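Local structure of dienelactone hydrolase (Anabaena variabilis, 2O2G) at residues V116-A121 against V130-R135; P10-V15 against R52-A57. The protein is probably a hydrolase of the dienelactone hydrolase family, with the alpha/beta-hydrolase fold. All blocks are in the same frame, centred on the assembly; numbering follows the deposited sequence.

Contact 1 of 2, residues V116-A121 against V130-R135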
ATOM      1  N   VAL A 116       0.908  -9.412  -7.184  1.00 31.33           N
ATOM      2  CA  VAL A 116       0.750  -8.095  -6.623  1.00 31.86           C
ATOM      3  C   VAL A 116       0.076  -8.078  -5.270  1.00 31.13           C
ATOM      4  O   VAL A 116      -0.959  -8.708  -5.067  1.00 34.60           O
ATOM      5  CB  VAL A 116       0.001  -7.130  -7.555  1.00 33.51           C
ATOM      6  CG1 VAL A 116      -0.201  -5.769  -6.875  1.00 32.18           C
ATOM      7  CG2 VAL A 116       0.771  -6.938  -8.878  1.00 32.69           C
ATOM      8  N   GLY A 117       0.685  -7.321  -4.353  1.00 29.88           N
ATOM      9  CA  GLY A 117       0.104  -7.037  -3.042  1.00 28.53           C
ATOM     10  C   GLY A 117       0.139  -5.524  -2.825  1.00 26.70           C
ATOM     11  O   GLY A 117       0.952  -4.824  -3.417  1.00 27.54           O
ATOM     12  N   TYR A 118      -0.701  -5.015  -1.928  1.00 27.28           N
ATOM     13  CA  TYR A 118      -0.716  -3.586  -1.653  1.00 27.56           C
ATOM     14  C   TYR A 118      -0.333  -3.281  -0.206  1.00 28.50           C
ATOM     15  O   TYR A 118      -0.731  -4.021   0.754  1.00 27.73           O
ATOM     16  CB  TYR A 118      -2.098  -2.963  -1.875  1.00 28.17           C
ATOM     17  CG  TYR A 118      -2.704  -2.958  -3.272  1.00 22.96           C
ATOM     18  CD1 TYR A 118      -1.943  -2.969  -4.423  1.00 23.87           C
ATOM     19  CD2 TYR A 118      -4.072  -2.815  -3.408  1.00 26.26           C
ATOM     20  CE1 TYR A 118      -2.546  -2.920  -5.671  1.00 24.76           C
ATOM     21  CE2 TYR A 118      -4.684  -2.737  -4.639  1.00 33.17           C
ATOM     22  CZ  TYR A 118      -3.937  -2.783  -5.766  1.00 28.76           C
ATOM     23  OH  TYR A 118      -4.613  -2.718  -6.961  1.00 24.84           O
ATOM     24  N   PHE A 119       0.462  -2.232  -0.052  1.00 29.21           N
ATOM     25  CA  PHE A 119       0.807  -1.702   1.268  1.00 29.97           C
ATOM     26  C   PHE A 119       0.301  -0.293   1.255  1.00 29.18           C
ATOM     27  O   PHE A 119       0.894   0.566   0.599  1.00 31.65           O
ATOM     28  CB  PHE A 119       2.299  -1.774   1.590  1.00 29.40           C
ATOM     29  CG  PHE A 119       2.630  -1.262   2.985  1.00 26.98           C
ATOM     30  CD1 PHE A 119       2.778   0.103   3.234  1.00 29.62           C
ATOM     31  CD2 PHE A 119       2.770  -2.134   4.048  1.00 22.46           C
ATOM     32  CE1 PHE A 119       3.070   0.575   4.548  1.00 22.57           C
ATOM     33  CE2 PHE A 119       3.031  -1.667   5.369  1.00 25.55           C
ATOM     34  CZ  PHE A 119       3.179  -0.335   5.617  1.00 27.36           C
ATOM     35  N   GLY A 120      -0.800  -0.040   1.972  1.00 26.61           N
ATOM     36  CA  GLY A 120      -1.391   1.261   1.981  1.00 26.75           C
ATOM     37  C   GLY A 120      -1.144   1.947   3.304  1.00 29.20           C
ATOM     38  O   GLY A 120      -1.474   1.374   4.335  1.00 29.52           O
ATOM     39  N   ALA A 121      -0.596   3.169   3.265  1.00 24.78           N
ATOM     40  CA  ALA A 121      -0.242   3.920   4.469  1.00 28.60           C
ATOM     41  C   ALA A 121      -1.235   5.051   4.745  1.00 28.26           C
ATOM     42  O   ALA A 121      -1.534   5.868   3.844  1.00 29.70           O
ATOM     43  CB  ALA A 121       1.151   4.490   4.332  1.00 26.52           C
ATOM     44  N   VAL A 130     -10.061  -0.066  -1.857  1.00 25.23           N
ATOM     45  CA  VAL A 130     -10.993   0.233  -2.961  1.00 24.14           C
ATOM     46  C   VAL A 130     -10.447  -0.330  -4.275  1.00 26.24           C
ATOM     47  O   VAL A 130     -11.188  -0.910  -5.068  1.00 26.80           O
ATOM     48  CB  VAL A 130     -11.315   1.751  -3.084  1.00 27.82           C
ATOM     49  CG1 VAL A 130     -12.191   2.029  -4.319  1.00 30.20           C
ATOM     50  CG2 VAL A 130     -12.010   2.247  -1.836  1.00 25.64           C
ATOM     51  N   ALA A 131      -9.139  -0.177  -4.489  1.00 26.80           N
ATOM     52  CA  ALA A 131      -8.482  -0.721  -5.666  1.00 28.92           C
ATOM     53  C   ALA A 131      -8.513  -2.271  -5.719  1.00 29.12           C
ATOM     54  O   ALA A 131      -8.752  -2.857  -6.775  1.00 29.76           O
ATOM     55  CB  ALA A 131      -7.027  -0.221  -5.727  1.00 27.75           C
ATOM     56  N   ALA A 132      -8.272  -2.914  -4.576  1.00 27.08           N
ATOM     57  CA  ALA A 132      -8.263  -4.368  -4.473  1.00 25.11           C
ATOM     58  C   ALA A 132      -9.609  -4.972  -4.882  1.00 26.12           C
ATOM     59  O   ALA A 132      -9.652  -6.004  -5.551  1.00 28.37           O
ATOM     60  CB  ALA A 132      -7.872  -4.784  -3.044  1.00 25.54           C
ATOM     61  N   ALA A 133     -10.697  -4.317  -4.490  1.00 25.60           N
ATOM     62  CA  ALA A 133     -12.050  -4.737  -4.855  1.00 26.21           C
ATOM     63  C   ALA A 133     -12.289  -4.640  -6.364  1.00 28.22           C
ATOM     64  O   ALA A 133     -13.129  -5.375  -6.882  1.00 26.00           O
ATOM     65  CB  ALA A 133     -13.045  -3.930  -4.125  1.00 23.08           C
ATOM     66  N   GLU A 134     -11.567  -3.736  -7.043  1.00 27.81           N
ATOM     67  CA  GLU A 134     -11.600  -3.583  -8.515  1.00 29.72           C
ATOM     68  C   GLU A 134     -10.711  -4.579  -9.294  1.00 30.32           C
ATOM     69  O   GLU A 134     -10.880  -4.703 -10.511  1.00 29.25           O
ATOM     70  CB  GLU A 134     -11.155  -2.180  -8.961  1.00 28.91           C
ATOM     71  CG  GLU A 134     -11.968  -1.054  -8.439  1.00 33.46           C
ATOM     72  CD  GLU A 134     -13.388  -1.153  -8.856  1.00 44.40           C
ATOM     73  OE1 GLU A 134     -13.630  -1.363 -10.071  1.00 48.16           O
ATOM     74  OE2 GLU A 134     -14.259  -1.025  -7.969  1.00 48.96           O
ATOM     75  N   ARG A 135      -9.765  -5.239  -8.634  1.00 27.62           N
ATOM     76  CA  ARG A 135      -8.900  -6.231  -9.284  1.00 27.90           C
ATOM     77  C   ARG A 135      -8.816  -7.515  -8.453  1.00 28.04           C
ATOM     78  O   ARG A 135      -7.715  -7.902  -7.985  1.00 30.62           O
ATOM     79  CB  ARG A 135      -7.495  -5.621  -9.507  1.00 27.28           C
ATOM     80  CG  ARG A 135      -7.455  -4.487 -10.508  1.00 28.75           C
ATOM     81  CD  ARG A 135      -7.531  -5.012 -11.925  1.00 31.64           C
ATOM     82  NE  ARG A 135      -7.491  -3.953 -12.920  1.00 25.05           N
ATOM     83  CZ  ARG A 135      -8.560  -3.311 -13.362  1.00 25.48           C
ATOM     84  NH1 ARG A 135      -9.756  -3.532 -12.829  1.00 36.86           N
ATOM     85  NH2 ARG A 135      -8.414  -2.348 -14.245  1.00 26.66           N
TER
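Y118 meets A131 and A132 through the outer part of its ring, and the contact is made by packing, with no hydrogen bond across it. Ring atom CE2 of Y118 lies 3.6 Å from CB of A131, a methyl that comes in obliquely. The same methyl reaches the phenol oxygen, with OH of Y118 3.7 Å from CB of A131. CB of A132 is a looser neighbour, 4.1 Å from CE2 of Y118. CB of Y118 points toward the helix, and with CG anti to the carbonyl carbon (chi1 -64°) the ring continues that way.

These residues join strand 115-121 to helix 123-134 in a beta-alpha-beta unit completed by strand 139-145. A GxSxG sequence starting at G120 spans the turn from strand to helix, consistent with the nucleophile elbow of alpha/beta-hydrolases.

Among polar groups, N of A132 sits at the ring edge, in its plane, 3.6 Å from CE2 of Y118. The phenol OH of Y118 bonds OG1 of T102 on helix 91-107. A leucine in place of Y118 would probably leave T102 without this partner and open a gap beside the A131 methyl.

Contact 2 of 2, residues P10-V15 against R52-A57. With SO4 (sulfate ion), chain B; EDO (1,2-ethanediol), chain D.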
ATOM      1  N   PRO A  10      19.996  -5.677  -4.563  1.00 46.75           N
ATOM      2  CA  PRO A  10      19.058  -5.346  -5.631  1.00 43.65           C
ATOM      3  C   PRO A  10      19.107  -3.856  -6.039  1.00 39.48           C
ATOM      4  O   PRO A  10      19.353  -2.987  -5.219  1.00 40.18           O
ATOM      5  CB  PRO A  10      17.713  -5.765  -5.044  1.00 44.55           C
ATOM      6  CG  PRO A  10      17.879  -5.643  -3.585  1.00 46.80           C
ATOM      7  CD  PRO A  10      19.311  -5.998  -3.301  1.00 47.63           C
ATOM      8  N   GLN A  11      18.890  -3.597  -7.313  1.00 33.47           N
ATOM      9  CA  GLN A  11      18.985  -2.267  -7.868  1.00 30.69           C
ATOM     10  C   GLN A  11      17.641  -1.530  -7.840  1.00 26.61           C
ATOM     11  O   GLN A  11      16.559  -2.123  -7.959  1.00 22.80           O
ATOM     12  CB  GLN A  11      19.433  -2.377  -9.307  1.00 31.67           C
ATOM     13  CG  GLN A  11      20.746  -3.133  -9.548  1.00 37.37           C
ATOM     14  CD  GLN A  11      20.867  -3.629 -10.991  1.00 40.21           C
ATOM     15  OE1 GLN A  11      19.914  -4.203 -11.539  1.00 41.73           O
ATOM     16  NE2 GLN A  11      22.044  -3.437 -11.597  1.00 33.43           N
ATOM     17  N   GLU A  12      17.726  -0.215  -7.737  1.00 23.24           N
ATOM     18  CA  GLU A  12      16.544   0.629  -7.666  1.00 22.24           C
ATOM     19  C   GLU A  12      16.398   1.281  -9.059  1.00 18.14           C
ATOM     20  O   GLU A  12      17.339   1.878  -9.563  1.00 19.42           O
ATOM     21  CB  GLU A  12      16.831   1.649  -6.584  1.00 25.84           C
ATOM     22  CG  GLU A  12      15.684   2.208  -5.908  1.00 36.00           C
ATOM     23  CD  GLU A  12      16.094   3.220  -4.841  1.00 37.83           C
ATOM     24  OE1 GLU A  12      16.980   2.950  -3.971  1.00 35.49           O
ATOM     25  OE2 GLU A  12      15.515   4.302  -4.920  1.00 42.92           O
ATOM     26  N   TYR A  13      15.249   1.090  -9.684  1.00 18.54           N
ATOM     27  CA  TYR A  13      14.960   1.634 -10.992  1.00 21.03           C
ATOM     28  C   TYR A  13      13.956   2.755 -10.921  1.00 20.90           C
ATOM     29  O   TYR A  13      12.857   2.573 -10.421  1.00 20.53           O
ATOM     30  CB  TYR A  13      14.428   0.562 -11.947  1.00 22.22           C
ATOM     31  CG  TYR A  13      15.502  -0.383 -12.372  1.00 22.50           C
ATOM     32  CD1 TYR A  13      15.896  -1.444 -11.571  1.00 26.34           C
ATOM     33  CD2 TYR A  13      16.150  -0.201 -13.571  1.00 20.38           C
ATOM     34  CE1 TYR A  13      16.950  -2.288 -11.986  1.00 26.27           C
ATOM     35  CE2 TYR A  13      17.157  -1.022 -13.977  1.00 26.69           C
ATOM     36  CZ  TYR A  13      17.558  -2.054 -13.188  1.00 26.79           C
ATOM     37  OH  TYR A  13      18.590  -2.851 -13.662  1.00 27.67           O
ATOM     38  N   ALA A  14      14.308   3.876 -11.543  1.00 23.30           N
ATOM     39  CA  ALA A  14      13.415   5.028 -11.664  1.00 24.06           C
ATOM     40  C   ALA A  14      12.516   4.779 -12.873  1.00 23.22           C
ATOM     41  O   ALA A  14      12.967   4.902 -14.007  1.00 23.51           O
ATOM     42  CB  ALA A  14      14.242   6.299 -11.864  1.00 26.51           C
ATOM     43  N   VAL A  15      11.256   4.416 -12.629  1.00 26.71           N
ATOM     44  CA  VAL A  15      10.328   4.103 -13.697  1.00 24.55           C
ATOM     45  C   VAL A  15       9.245   5.184 -13.903  1.00 27.98           C
ATOM     46  O   VAL A  15       8.966   5.965 -13.000  1.00 28.23           O
ATOM     47  CB  VAL A  15       9.672   2.724 -13.438  1.00 25.92           C
ATOM     48  CG1 VAL A  15      10.758   1.676 -13.265  1.00 27.40           C
ATOM     49  CG2 VAL A  15       8.761   2.721 -12.181  1.00 26.35           C
ATOM     50  N   ARG A  52       9.168   6.442   5.761  1.00 32.76           N
ATOM     51  CA  ARG A  52       8.466   5.323   6.373  1.00 31.75           C
ATOM     52  C   ARG A  52       8.239   4.190   5.415  1.00 29.39           C
ATOM     53  O   ARG A  52       8.508   3.036   5.740  1.00 30.12           O
ATOM     54  CB  ARG A  52       7.142   5.787   6.932  1.00 28.01           C
ATOM     55  CG  ARG A  52       7.343   6.590   8.170  1.00 37.72           C
ATOM     56  CD  ARG A  52       6.057   7.024   8.740  1.00 38.06           C
ATOM     57  NE  ARG A  52       5.387   8.003   7.908  1.00 36.73           N
ATOM     58  CZ  ARG A  52       5.719   9.278   7.847  1.00 40.01           C
ATOM     59  NH1 ARG A  52       6.748   9.754   8.527  1.00 38.18           N
ATOM     60  NH2 ARG A  52       5.030  10.096   7.083  1.00 49.03           N
ATOM     61  N   ASN A  53       7.727   4.515   4.232  1.00 29.88           N
ATOM     62  CA  ASN A  53       7.515   3.509   3.211  1.00 27.95           C
ATOM     63  C   ASN A  53       8.852   2.996   2.629  1.00 27.06           C
ATOM     64  O   ASN A  53       8.955   1.838   2.269  1.00 28.09           O
ATOM     65  CB  ASN A  53       6.570   4.037   2.133  1.00 26.60           C
ATOM     66  CG  ASN A  53       5.163   4.396   2.702  1.00 35.73           C
ATOM     67  OD1 ASN A  53       4.745   3.912   3.773  1.00 36.50           O
ATOM     68  ND2 ASN A  53       4.447   5.245   1.985  1.00 31.96           N
ATOM     69  N   ARG A  54       9.866   3.844   2.539  1.00 30.27           N
ATOM     70  CA  ARG A  54      11.169   3.380   2.051  1.00 30.41           C
ATOM     71  C   ARG A  54      11.805   2.368   3.037  1.00 31.97           C
ATOM     72  O   ARG A  54      12.384   1.345   2.620  1.00 31.77           O
ATOM     73  CB  ARG A  54      12.117   4.541   1.787  1.00 31.78           C
ATOM     74  CG  ARG A  54      11.855   5.288   0.456  1.00 28.23           C
ATOM     75  CD  ARG A  54      12.997   6.249   0.101  1.00 31.43           C
ATOM     76  NE  ARG A  54      14.335   5.620   0.062  1.00 37.70           N
ATOM     77  CZ  ARG A  54      14.911   5.055  -1.008  1.00 38.11           C
ATOM     78  NH1 ARG A  54      14.274   4.967  -2.172  1.00 34.85           N
ATOM     79  NH2 ARG A  54      16.136   4.538  -0.905  1.00 40.25           N
ATOM     80  N   TYR A  55      11.715   2.665   4.336  1.00 31.10           N
ATOM     81  CA  TYR A  55      12.173   1.723   5.364  1.00 29.71           C
ATOM     82  C   TYR A  55      11.450   0.392   5.245  1.00 27.54           C
ATOM     83  O   TYR A  55      12.075  -0.660   5.192  1.00 22.65           O
ATOM     84  CB  TYR A  55      11.973   2.301   6.791  1.00 31.04           C
ATOM     85  CG  TYR A  55      12.321   1.261   7.832  1.00 36.61           C
ATOM     86  CD1 TYR A  55      13.660   0.932   8.096  1.00 37.28           C
ATOM     87  CD2 TYR A  55      11.313   0.540   8.486  1.00 35.05           C
ATOM     88  CE1 TYR A  55      13.980  -0.056   9.015  1.00 34.52           C
ATOM     89  CE2 TYR A  55      11.613  -0.429   9.401  1.00 37.66           C
ATOM     90  CZ  TYR A  55      12.949  -0.735   9.664  1.00 32.75           C
ATOM     91  OH  TYR A  55      13.236  -1.714  10.596  1.00 37.86           O
ATOM     92  N   VAL A  56      10.111   0.415   5.224  1.00 24.78           N
ATOM     93  CA  VAL A  56       9.366  -0.815   5.076  1.00 23.73           C
ATOM     94  C   VAL A  56       9.783  -1.555   3.775  1.00 27.75           C
ATOM     95  O   VAL A  56       9.967  -2.753   3.789  1.00 24.82           O
ATOM     96  CB  VAL A  56       7.809  -0.595   5.075  1.00 25.00           C
ATOM     97  CG1 VAL A  56       7.109  -1.883   4.843  1.00 26.60           C
ATOM     98  CG2 VAL A  56       7.340  -0.002   6.403  1.00 29.91           C
ATOM     99  N   ALA A  57       9.947  -0.812   2.669  1.00 27.96           N
ATOM    100  CA  ALA A  57      10.285  -1.390   1.397  1.00 27.48           C
ATOM    101  C   ALA A  57      11.606  -2.119   1.470  1.00 26.81           C
ATOM    102  O   ALA A  57      11.720  -3.206   0.927  1.00 26.57           O
ATOM    103  CB  ALA A  57      10.311  -0.336   0.310  1.00 26.96           C
TER
HETATM  104  S   SO4 B 223       3.299   7.983   4.720  1.00 24.56           S
HETATM  105  O1  SO4 B 223       3.047   7.488   3.379  1.00 18.37           O
HETATM  106  O2  SO4 B 223       4.002   9.223   4.560  1.00 27.45           O
HETATM  107  O3  SO4 B 223       4.216   7.050   5.348  1.00 31.81           O
HETATM  108  O4  SO4 B 223       2.080   8.124   5.508  1.00 25.21           O
HETATM  109  C1  EDO D 225      11.348   9.063 -11.614  1.00 36.13           C
HETATM  110  O1  EDO D 225      10.759   7.742 -11.529  1.00 27.06           O
HETATM  111  C2  EDO D 225      11.867   9.429 -12.996  1.00 40.17           C
HETATM  112  O2  EDO D 225      11.102   8.810 -14.047  1.00 37.74           O
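A surface salt bridge ties the edge strand 12-19 of the central sheet to helix 51-63. E12 and R54 are the residues that touch. NH1 of R54 donates to OE2 of E12 at 3.1 Å, and the bond is fairly straight (N-H...O angle 160°). The oxygen lies at the edge of the guanidinium, near its plane. On the acceptor side, NH1 stands above the carboxylate plane, 50° out of it. The two flat groups are turned 42° against each other, and the second pair is wider, with OE1 of E12 3.6 Å from NH2 of R54. One hydrogen bond therefore holds the pair. The side chains cross at about a right angle. E12 runs out extended beyond CG, while R54 bends at chi3 to bring its guanidinium round to the carboxylate. NH2 of R54 also has a long, weak ion pair with E58.

The preceding two residues of the helix hold a sulfate, probably from the crystallisation liquor. NE of R52 gives a hydrogen bond to sulfate O3 at 3.0 Å, and NH2 of R52 gives one to sulfate O2 at 2.9 Å. ND2 of N53 adds a weak bond to sulfate O1 at 3.0 Å. G43, S46, S50 and R145 complete the anion site. On the strand, an ethanediol, probably of the same origin, bonds through its O1 to O of V15, 2.9 Å away. Helix 51-63 follows strand 36-41 in a sheet of strand order 1-2-4-3-5-6-7-8, where only strand 22-29 runs antiparallel, the topology of the alpha/beta-hydrolase fold.

Contacts 1 and 2 lie about 18 Å apart, centre to centre, and both reach the same mixed sheet. Both segments of contact 2 precede those of contact 1 in the chain. Their segments also touch directly, where strand 115-121 meets helix 51-63. CB of A121 packs 3.7 Å from OD1 of N53, and CE2 of F119 lies 4.1 Å from CG1 of V56. Y118 and F119 thus serve different helices, Y118 packing on 123-134 and F119 on 51-63. The sulfate is bonded weakly by N53 and also lies against the end of the strand, its O1 3.7 Å from CB of A121. Just beyond this end comes S122, which with H199 and D171 probably forms the catalytic triad.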